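Local coordinates for protein N-acetylmuramoyl-l-alanine amidase (Bartonella henselae, PDB 3NE8) that probably hydrolyses, with the help of a bound zinc ion, the amide bond between N-acetylmuramic acid and L-alanine in peptidoglycan, remodelling the cell wall for division, at residues A[36-41]-A[211-216]; A[94-99]-A[153-158]; A[176-181]-A[186-191]. One frame throughout, in Å; residues are numbered along the deposited sequence.

Contact 1: A[36-41]-A[211-216]; sequences ARALRD and QMAASI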
loop_
_atom_site.group_PDB
_atom_site.type_symbol
_atom_site.label_atom_id
_atom_site.label_comp_id
_atom_site.label_asym_id
_atom_site.label_seq_id
_atom_site.Cartn_x
_atom_site.Cartn_y
_atom_site.Cartn_z
ATOM N N ALA A 36 -10.655 18.713 -12.665
ATOM C CA ALA A 36 -9.770 19.099 -11.573
ATOM C C ALA A 36 -10.501 19.981 -10.572
ATOM O O ALA A 36 -10.331 19.815 -9.357
ATOM C CB ALA A 36 -8.528 19.806 -12.104
ATOM N N ARG A 37 -11.293 20.926 -11.071
ATOM C CA ARG A 37 -12.058 21.803 -10.190
ATOM C C ARG A 37 -13.083 21.003 -9.368
ATOM O O ARG A 37 -13.299 21.281 -8.184
ATOM C CB ARG A 37 -12.705 22.923 -11.009
ATOM C CG ARG A 37 -11.680 23.920 -11.519
ATOM C CD ARG A 37 -12.241 24.843 -12.568
ATOM N NE ARG A 37 -11.335 25.967 -12.817
ATOM C CZ ARG A 37 -11.512 26.886 -13.761
ATOM N NH1 ARG A 37 -12.526 26.783 -14.616
ATOM N NH2 ARG A 37 -10.654 27.899 -13.864
ATOM N N ALA A 38 -13.714 20.010 -9.992
ATOM C CA ALA A 38 -14.671 19.171 -9.271
ATOM C C ALA A 38 -13.980 18.341 -8.188
ATOM O O ALA A 38 -14.501 18.185 -7.082
ATOM C CB ALA A 38 -15.411 18.264 -10.242
ATOM N N LEU A 39 -12.813 17.796 -8.515
ATOM C CA LEU A 39 -12.054 17.014 -7.546
ATOM C C LEU A 39 -11.564 17.904 -6.400
ATOM O O LEU A 39 -11.624 17.519 -5.230
ATOM C CB LEU A 39 -10.923 16.265 -8.250
ATOM C CG LEU A 39 -10.004 15.414 -7.370
ATOM C CD1 LEU A 39 -10.791 14.435 -6.503
ATOM C CD2 LEU A 39 -9.029 14.675 -8.255
ATOM N N ARG A 40 -11.105 19.112 -6.728
ATOM C CA ARG A 40 -10.779 20.077 -5.680
ATOM C C ARG A 40 -11.971 20.312 -4.751
ATOM O O ARG A 40 -11.835 20.285 -3.525
ATOM C CB ARG A 40 -10.314 21.399 -6.307
ATOM C CG ARG A 40 -10.098 22.551 -5.319
ATOM C CD ARG A 40 -9.737 23.869 -6.061
ATOM N NE ARG A 40 -10.841 24.374 -6.883
ATOM C CZ ARG A 40 -10.737 25.354 -7.789
ATOM N NH1 ARG A 40 -9.575 25.919 -7.998
ATOM N NH2 ARG A 40 -11.794 25.753 -8.497
ATOM N N ASP A 41 -13.145 20.527 -5.332
ATOM C CA ASP A 41 -14.338 20.766 -4.539
ATOM C C ASP A 41 -14.646 19.582 -3.624
ATOM O O ASP A 41 -14.965 19.764 -2.458
ATOM C CB ASP A 41 -15.531 21.046 -5.445
ATOM C CG ASP A 41 -16.778 21.434 -4.671
ATOM O OD1 ASP A 41 -16.747 22.473 -3.978
ATOM O OD2 ASP A 41 -17.790 20.703 -4.758
ATOM N N GLN A 211 -19.366 12.346 -9.726
ATOM C CA GLN A 211 -19.364 11.030 -9.091
ATOM C C GLN A 211 -17.982 10.386 -9.157
ATOM O O GLN A 211 -17.520 9.776 -8.187
ATOM C CB GLN A 211 -20.423 10.134 -9.725
ATOM C CG GLN A 211 -21.839 10.607 -9.391
ATOM C CD GLN A 211 -22.915 9.937 -10.220
ATOM O OE1 GLN A 211 -22.635 9.060 -11.035
ATOM N NE2 GLN A 211 -24.160 10.353 -10.015
HETATM N N MSE A 212 -17.296 10.535 -10.283
HETATM C CA MSE A 212 -15.953 9.993 -10.384
HETATM C C MSE A 212 -14.996 10.751 -9.478
HETATM O O MSE A 212 -14.146 10.145 -8.819
HETATM C CB MSE A 212 -15.447 9.987 -11.829
HETATM C CG MSE A 212 -14.066 9.379 -11.956
HETATM SE SE MSE A 212 -13.522 9.098 -13.808
HETATM C CE MSE A 212 -11.694 8.532 -13.503
ATOM N N ALA A 213 -15.115 12.076 -9.456
ATOM C CA ALA A 213 -14.283 12.881 -8.578
ATOM C C ALA A 213 -14.490 12.495 -7.114
ATOM O O ALA A 213 -13.533 12.442 -6.342
ATOM C CB ALA A 213 -14.564 14.369 -8.803
ATOM N N ALA A 214 -15.733 12.222 -6.730
ATOM C CA ALA A 214 -16.023 11.827 -5.354
ATOM C C ALA A 214 -15.309 10.528 -4.992
ATOM O O ALA A 214 -14.802 10.377 -3.870
ATOM C CB ALA A 214 -17.511 11.697 -5.130
ATOM N N SER A 215 -15.266 9.585 -5.932
ATOM C CA SER A 215 -14.590 8.317 -5.695
ATOM C C SER A 215 -13.087 8.544 -5.540
ATOM O O SER A 215 -12.444 7.995 -4.640
ATOM C CB SER A 215 -14.867 7.362 -6.854
ATOM O OG SER A 215 -14.183 6.131 -6.666
ATOM N N ILE A 216 -12.509 9.348 -6.423
ATOM C CA ILE A 216 -11.088 9.652 -6.303
ATOM C C ILE A 216 -10.778 10.360 -4.987
ATOM O O ILE A 216 -9.775 10.060 -4.336
ATOM C CB ILE A 216 -10.576 10.435 -7.524
ATOM C CG1 ILE A 216 -10.750 9.584 -8.785
ATOM C CG2 ILE A 216 -9.120 10.854 -7.338
ATOM C CD1 ILE A 216 -10.477 10.302 -10.060
#

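Contact 2: A[94-99]-A[153-158]; sequences ATVYTI and NNVVSN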
loop_
_atom_site.group_PDB
_atom_site.type_symbol
_atom_site.label_atom_id
_atom_site.label_comp_id
_atom_site.label_asym_id
_atom_site.label_seq_id
_atom_site.Cartn_x
_atom_site.Cartn_y
_atom_site.Cartn_z
ATOM N N ALA A 94 -12.230 4.421 -17.509
ATOM C CA ALA A 94 -11.223 5.048 -16.662
ATOM C C ALA A 94 -9.969 4.180 -16.590
ATOM O O ALA A 94 -10.054 2.948 -16.561
ATOM C CB ALA A 94 -11.787 5.310 -15.272
ATOM N N THR A 95 -8.810 4.834 -16.564
ATOM C CA THR A 95 -7.519 4.161 -16.504
ATOM C C THR A 95 -6.601 4.959 -15.593
ATOM O O THR A 95 -6.675 6.193 -15.555
ATOM C CB THR A 95 -6.830 4.120 -17.895
ATOM O OG1 THR A 95 -7.786 3.806 -18.912
ATOM C CG2 THR A 95 -5.718 3.087 -17.938
ATOM N N VAL A 96 -5.722 4.265 -14.875
ATOM C CA VAL A 96 -4.685 4.923 -14.086
ATOM C C VAL A 96 -3.321 4.449 -14.558
ATOM O O VAL A 96 -3.072 3.233 -14.660
ATOM C CB VAL A 96 -4.826 4.664 -12.577
ATOM C CG1 VAL A 96 -3.819 5.513 -11.807
ATOM C CG2 VAL A 96 -6.236 4.951 -12.104
ATOM N N TYR A 97 -2.440 5.396 -14.850
ATOM C CA TYR A 97 -1.076 5.105 -15.270
ATOM C C TYR A 97 -0.071 5.546 -14.220
ATOM O O TYR A 97 -0.199 6.611 -13.614
ATOM C CB TYR A 97 -0.725 5.810 -16.590
ATOM C CG TYR A 97 -1.557 5.374 -17.766
ATOM C CD1 TYR A 97 -1.090 4.403 -18.643
ATOM C CD2 TYR A 97 -2.805 5.928 -18.003
ATOM C CE1 TYR A 97 -1.857 3.997 -19.731
ATOM C CE2 TYR A 97 -3.574 5.531 -19.077
ATOM C CZ TYR A 97 -3.100 4.562 -19.940
ATOM O OH TYR A 97 -3.862 4.137 -21.018
ATOM N N THR A 98 0.937 4.706 -14.008
ATOM C CA THR A 98 2.121 5.073 -13.239
ATOM C C THR A 98 3.330 5.068 -14.170
ATOM O O THR A 98 3.230 4.601 -15.312
ATOM C CB THR A 98 2.348 4.108 -12.065
ATOM O OG1 THR A 98 2.242 2.753 -12.522
ATOM C CG2 THR A 98 1.294 4.344 -11.008
ATOM N N ILE A 99 4.466 5.570 -13.698
ATOM C CA ILE A 99 5.630 5.696 -14.560
ATOM C C ILE A 99 6.412 4.386 -14.635
ATOM O O ILE A 99 6.459 3.611 -13.675
ATOM C CB ILE A 99 6.556 6.836 -14.101
ATOM C CG1 ILE A 99 7.518 7.229 -15.231
ATOM C CG2 ILE A 99 7.307 6.448 -12.831
ATOM C CD1 ILE A 99 8.281 8.511 -14.985
ATOM N N ASN A 153 -3.625 1.542 -7.317
ATOM C CA ASN A 153 -4.401 0.355 -6.953
ATOM C C ASN A 153 -5.668 0.717 -6.226
ATOM O O ASN A 153 -6.743 0.171 -6.509
ATOM C CB ASN A 153 -3.587 -0.565 -6.038
ATOM C CG ASN A 153 -2.626 -1.437 -6.796
ATOM O OD1 ASN A 153 -2.736 -1.595 -8.013
ATOM N ND2 ASN A 153 -1.669 -2.024 -6.077
ATOM N N ASN A 154 -5.552 1.636 -5.281
ATOM C CA ASN A 154 -6.720 2.024 -4.517
ATOM C C ASN A 154 -7.748 2.751 -5.375
ATOM O O ASN A 154 -8.949 2.530 -5.225
ATOM C CB ASN A 154 -6.344 2.868 -3.309
ATOM C CG ASN A 154 -7.374 2.763 -2.202
ATOM O OD1 ASN A 154 -7.900 1.680 -1.931
ATOM N ND2 ASN A 154 -7.667 3.882 -1.560
ATOM N N VAL A 155 -7.275 3.608 -6.273
ATOM C CA VAL A 155 -8.184 4.331 -7.148
ATOM C C VAL A 155 -9.011 3.359 -7.982
ATOM O O VAL A 155 -10.232 3.478 -8.055
ATOM C CB VAL A 155 -7.427 5.311 -8.061
ATOM C CG1 VAL A 155 -8.332 5.801 -9.171
ATOM C CG2 VAL A 155 -6.895 6.501 -7.252
ATOM N N VAL A 156 -8.340 2.390 -8.589
ATOM C CA VAL A 156 -9.019 1.375 -9.381
ATOM C C VAL A 156 -10.036 0.606 -8.538
ATOM O O VAL A 156 -11.174 0.419 -8.954
ATOM C CB VAL A 156 -8.006 0.397 -10.001
ATOM C CG1 VAL A 156 -8.711 -0.858 -10.506
ATOM C CG2 VAL A 156 -7.215 1.085 -11.107
ATOM N N SER A 157 -9.624 0.181 -7.349
ATOM C CA SER A 157 -10.513 -0.562 -6.456
ATOM C C SER A 157 -11.791 0.223 -6.156
ATOM O O SER A 157 -12.894 -0.312 -6.237
ATOM C CB SER A 157 -9.785 -0.894 -5.152
ATOM O OG SER A 157 -10.632 -1.602 -4.258
ATOM N N ASN A 158 -11.647 1.493 -5.801
ATOM C CA ASN A 158 -12.807 2.301 -5.440
ATOM C C ASN A 158 -13.671 2.716 -6.626
ATOM O O ASN A 158 -14.888 2.817 -6.498
ATOM C CB ASN A 158 -12.392 3.507 -4.603
ATOM C CG ASN A 158 -11.998 3.113 -3.200
ATOM O OD1 ASN A 158 -12.647 2.264 -2.582
ATOM N ND2 ASN A 158 -10.941 3.714 -2.690
#

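Contact 3: A[176-181]-A[186-191]; sequences FQVLKA and SVLIEI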
loop_
_atom_site.group_PDB
_atom_site.type_symbol
_atom_site.label_atom_id
_atom_site.label_comp_id
_atom_site.label_asym_id
_atom_site.label_seq_id
_atom_site.Cartn_x
_atom_site.Cartn_y
_atom_site.Cartn_z
ATOM N N PHE A 176 5.771 8.363 -18.924
ATOM C CA PHE A 176 5.145 9.688 -18.951
ATOM C C PHE A 176 6.027 10.717 -18.236
ATOM O O PHE A 176 6.296 10.586 -17.034
ATOM C CB PHE A 176 3.786 9.647 -18.249
ATOM C CG PHE A 176 2.733 8.871 -18.987
ATOM C CD1 PHE A 176 1.980 9.472 -19.979
ATOM C CD2 PHE A 176 2.480 7.545 -18.671
ATOM C CE1 PHE A 176 0.998 8.757 -20.656
ATOM C CE2 PHE A 176 1.503 6.829 -19.340
ATOM C CZ PHE A 176 0.761 7.430 -20.327
ATOM N N GLN A 177 6.464 11.743 -18.959
ATOM C CA GLN A 177 7.341 12.747 -18.365
ATOM C C GLN A 177 6.688 13.528 -17.224
ATOM O O GLN A 177 7.376 14.004 -16.322
ATOM C CB GLN A 177 7.871 13.706 -19.437
ATOM C CG GLN A 177 8.752 13.033 -20.476
ATOM C CD GLN A 177 9.818 12.159 -19.851
ATOM O OE1 GLN A 177 10.809 12.655 -19.311
ATOM N NE2 GLN A 177 9.620 10.848 -19.916
ATOM N N VAL A 178 5.366 13.640 -17.236
ATOM C CA VAL A 178 4.705 14.388 -16.171
ATOM C C VAL A 178 4.715 13.615 -14.847
ATOM O O VAL A 178 4.406 14.186 -13.794
ATOM C CB VAL A 178 3.272 14.807 -16.570
ATOM C CG1 VAL A 178 2.281 13.662 -16.376
ATOM C CG2 VAL A 178 2.838 16.041 -15.783
ATOM N N LEU A 179 5.099 12.336 -14.898
ATOM C CA LEU A 179 5.139 11.490 -13.706
ATOM C C LEU A 179 6.557 11.322 -13.146
ATOM O O LEU A 179 6.793 10.432 -12.329
ATOM C CB LEU A 179 4.518 10.117 -14.005
ATOM C CG LEU A 179 3.071 10.110 -14.512
ATOM C CD1 LEU A 179 2.561 8.678 -14.689
ATOM C CD2 LEU A 179 2.160 10.909 -13.573
ATOM N N LYS A 180 7.483 12.185 -13.562
ATOM C CA LYS A 180 8.902 12.035 -13.233
ATOM C C LYS A 180 9.360 12.575 -11.875
ATOM O O LYS A 180 10.547 12.481 -11.567
ATOM C CB LYS A 180 9.761 12.686 -14.324
ATOM C CG LYS A 180 9.707 11.989 -15.668
ATOM C CD LYS A 180 10.751 10.897 -15.776
ATOM C CE LYS A 180 10.704 10.242 -17.146
ATOM N NZ LYS A 180 11.773 9.223 -17.318
ATOM N N ALA A 181 8.471 13.133 -11.056
ATOM C CA ALA A 181 8.926 13.630 -9.749
ATOM C C ALA A 181 9.562 12.477 -8.960
ATOM O O ALA A 181 8.912 11.459 -8.730
ATOM C CB ALA A 181 7.769 14.220 -8.955
ATOM N N SER A 186 3.013 9.973 -7.896
ATOM C CA SER A 186 2.377 10.577 -9.063
ATOM C C SER A 186 1.637 9.541 -9.882
ATOM O O SER A 186 2.181 8.452 -10.157
ATOM C CB SER A 186 3.440 11.235 -9.963
ATOM O OG SER A 186 4.134 12.278 -9.295
ATOM N N VAL A 187 0.418 9.880 -10.300
ATOM C CA VAL A 187 -0.315 9.056 -11.245
ATOM C C VAL A 187 -0.934 9.937 -12.317
ATOM O O VAL A 187 -1.167 11.138 -12.101
ATOM C CB VAL A 187 -1.435 8.216 -10.566
ATOM C CG1 VAL A 187 -0.861 7.306 -9.483
ATOM C CG2 VAL A 187 -2.545 9.106 -10.003
ATOM N N LEU A 188 -1.231 9.331 -13.459
ATOM C CA LEU A 188 -1.964 9.982 -14.529
ATOM C C LEU A 188 -3.285 9.247 -14.685
ATOM O O LEU A 188 -3.311 8.028 -14.899
ATOM C CB LEU A 188 -1.152 9.961 -15.828
ATOM C CG LEU A 188 -1.747 10.700 -17.031
ATOM C CD1 LEU A 188 -0.635 11.207 -17.937
ATOM C CD2 LEU A 188 -2.735 9.847 -17.804
ATOM N N ILE A 189 -4.390 9.965 -14.541
ATOM C CA ILE A 189 -5.706 9.348 -14.649
ATOM C C ILE A 189 -6.374 9.783 -15.931
ATOM O O ILE A 189 -6.523 10.981 -16.185
ATOM C CB ILE A 189 -6.610 9.711 -13.466
ATOM C CG1 ILE A 189 -5.969 9.232 -12.162
ATOM C CG2 ILE A 189 -8.000 9.099 -13.645
ATOM C CD1 ILE A 189 -6.790 9.525 -10.920
ATOM N N GLU A 190 -6.724 8.813 -16.771
ATOM C CA GLU A 190 -7.590 9.080 -17.910
ATOM C C GLU A 190 -9.005 8.941 -17.397
ATOM O O GLU A 190 -9.423 7.853 -16.993
ATOM C CB GLU A 190 -7.352 8.083 -19.045
ATOM C CG GLU A 190 -5.980 8.176 -19.681
ATOM C CD GLU A 190 -5.796 9.372 -20.595
ATOM O OE1 GLU A 190 -6.781 10.077 -20.909
ATOM O OE2 GLU A 190 -4.633 9.600 -21.012
ATOM N N ILE A 191 -9.744 10.040 -17.355
ATOM C CA ILE A 191 -11.087 9.892 -16.846
ATOM C C ILE A 191 -11.951 9.176 -17.879
ATOM O O ILE A 191 -12.907 8.500 -17.490
ATOM C CB ILE A 191 -11.690 11.195 -16.374
ATOM C CG1 ILE A 191 -11.689 12.188 -17.524
ATOM C CG2 ILE A 191 -10.906 11.719 -15.181
ATOM C CD1 ILE A 191 -12.476 13.446 -17.247
HETATM O O HOH W 1 5.633 13.750 -11.244
#

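Contact 1: A[36-41]-A[211-216]
The carbonyl oxygen of Ala213 is met across this interface by a methyl, CD1 of Leu39, at 3.4 Å. That is a van der Waals contact; no hydrogen bond links the two segments. This is a helix-helix packing within the zinc-dependent amidase domain, where helix 28-45 crosses helix 206-227. The short segment axes approach to 8.5 Å with a signed crossing angle of -51°, close to the value expected when ridges of side chains four apart fit into grooves of the same spacing. The small Ala38 and Ala213 are consistent with that spacing. The single methyl of Ala213 points at helix 36-41 and settles on the backbone there, its CB 3.9 Å from CA of Leu39. Ala38 approaches the same methyl, with its CB 4.2 Å from CB of Ala213. Leu39 then carries the contact further along the partner helix: with CG anti to the backbone N (chi1 179°), its two methyls extend past Ala213 to Ile216, and the two side chains cross at about a right angle. Arg37 and Arg40, directed away from this interface, both form salt bridges to Asp56, one to each carboxylate oxygen; Arg40 also touches Val51 and Leu53 of strand 49-53. The side chains that meet between the helices are all apolar. Leu39 and Ile216 complete the set through their branches, CD2 of Leu39 lying 3.9 Å from CG2 of Ile216.

Contact 2: A[94-99]-A[153-158]
Val96 overlaps two successive valines of the helix with a single methyl, CG2, which lies 3.7 Å from CG1 of Val155. The same CG2 is 4.1 Å from CG2 of Val156, so one strand residue bridges two consecutive helix positions. This is strand-against-helix packing in the alpha/beta core of the amidase domain, where a long helix lies over one face of the mixed sheet. The nearest CA atoms across the contact, those of Val96 and Val156, are 7.3 Å apart, a distance spanned by these beta-branched side chains. The torsion of Val96 decides which branch is used: CG1 stands anti to the backbone N (chi1 -173°), and CG2, beside that N and anti to the carbonyl carbon, is the branch presented to the helix. Val155 answers with its opposite branch, the one anti to its own N, whereas Val156 offers the methyl beside its N. No polar atom of either segment bonds across the contact. The helix places its polar residues on other sides: Asn154 and Asn158 both hydrogen-bond Gln222 of helix 206-227. Val96 also touches Ala152 of helix 135-161 and Val187 of the adjacent strand 186-190, while Val156 reaches Pro170 of strand 170-174. The contact therefore sits where helix 135-161 covers strand 94-99, with a sheet strand on either side and helix 206-227 alongside.

Contact 3: A[176-181]-A[186-191]
Ser186 enters the strand with CB 3.8 Å from CD2 of Leu179, so even this polar residue begins by packing on a methyl. Its hydroxyl also donates a hydrogen bond to the carbonyl of Val184. The same OG receives one from a water, with the water oxygen 2.9 Å from OG of Ser186. That water donates to the carbonyl of Val178 and accepts from the amide of Ala181, three bonds in all, one to the strand and two to the loop. Next, Val187 turns its side chain to the other face of the sheet and offers its backbone: CD2 of Leu179 lies 3.5 Å from the carbonyl carbon of Val187. Leu188 turns back toward the loop and meets three side chains. Its CB is 4.1 Å from CD1 of Leu179, and its CD1 lies 3.7 Å from CD1 of the Phe176 ring. That methyl also lies 4.1 Å from CG1 of Val178. With CG anti to the backbone N (chi1 -176°), Leu188 extends out among these groups, and it packs on the zinc ligand His82 as well. Further on, Glu190 accepts a hydrogen bond from the amide of another ligand, Asp84. The loop connects strand 170-174 to strand 186-190, on opposite flanks of strand 94-99. The chemistry is mainly apolar, with one water joining the Val178 carbonyl and Ala181 amide to the Ser186 hydroxyl, polar groups that the surrounding methyls could not satisfy.

How the contacts relate
The three contacts build outward from one mixed sheet. Contacts 2 and 3 lie 11 Å apart between centres and share it directly: strands 94-99 and 186-190 are neighbours, with Tyr97 N 2.8 Å from Leu188 O, a probable hydrogen bond. Contact 1 lies further out, its centre 15 Å from that of contact 2 and 17 Å from that of contact 3. Met212 bridges the layers, its CE 3.7 Å from CB of Ala94 and also packed on Ile189. Contact 3 lies nearer the zinc ion than contact 2 does: the side chain of Leu188 is about 6 Å from the zinc ion, and the side chain of Val96, directed to the helical layer, is about 14 Å from the zinc ion.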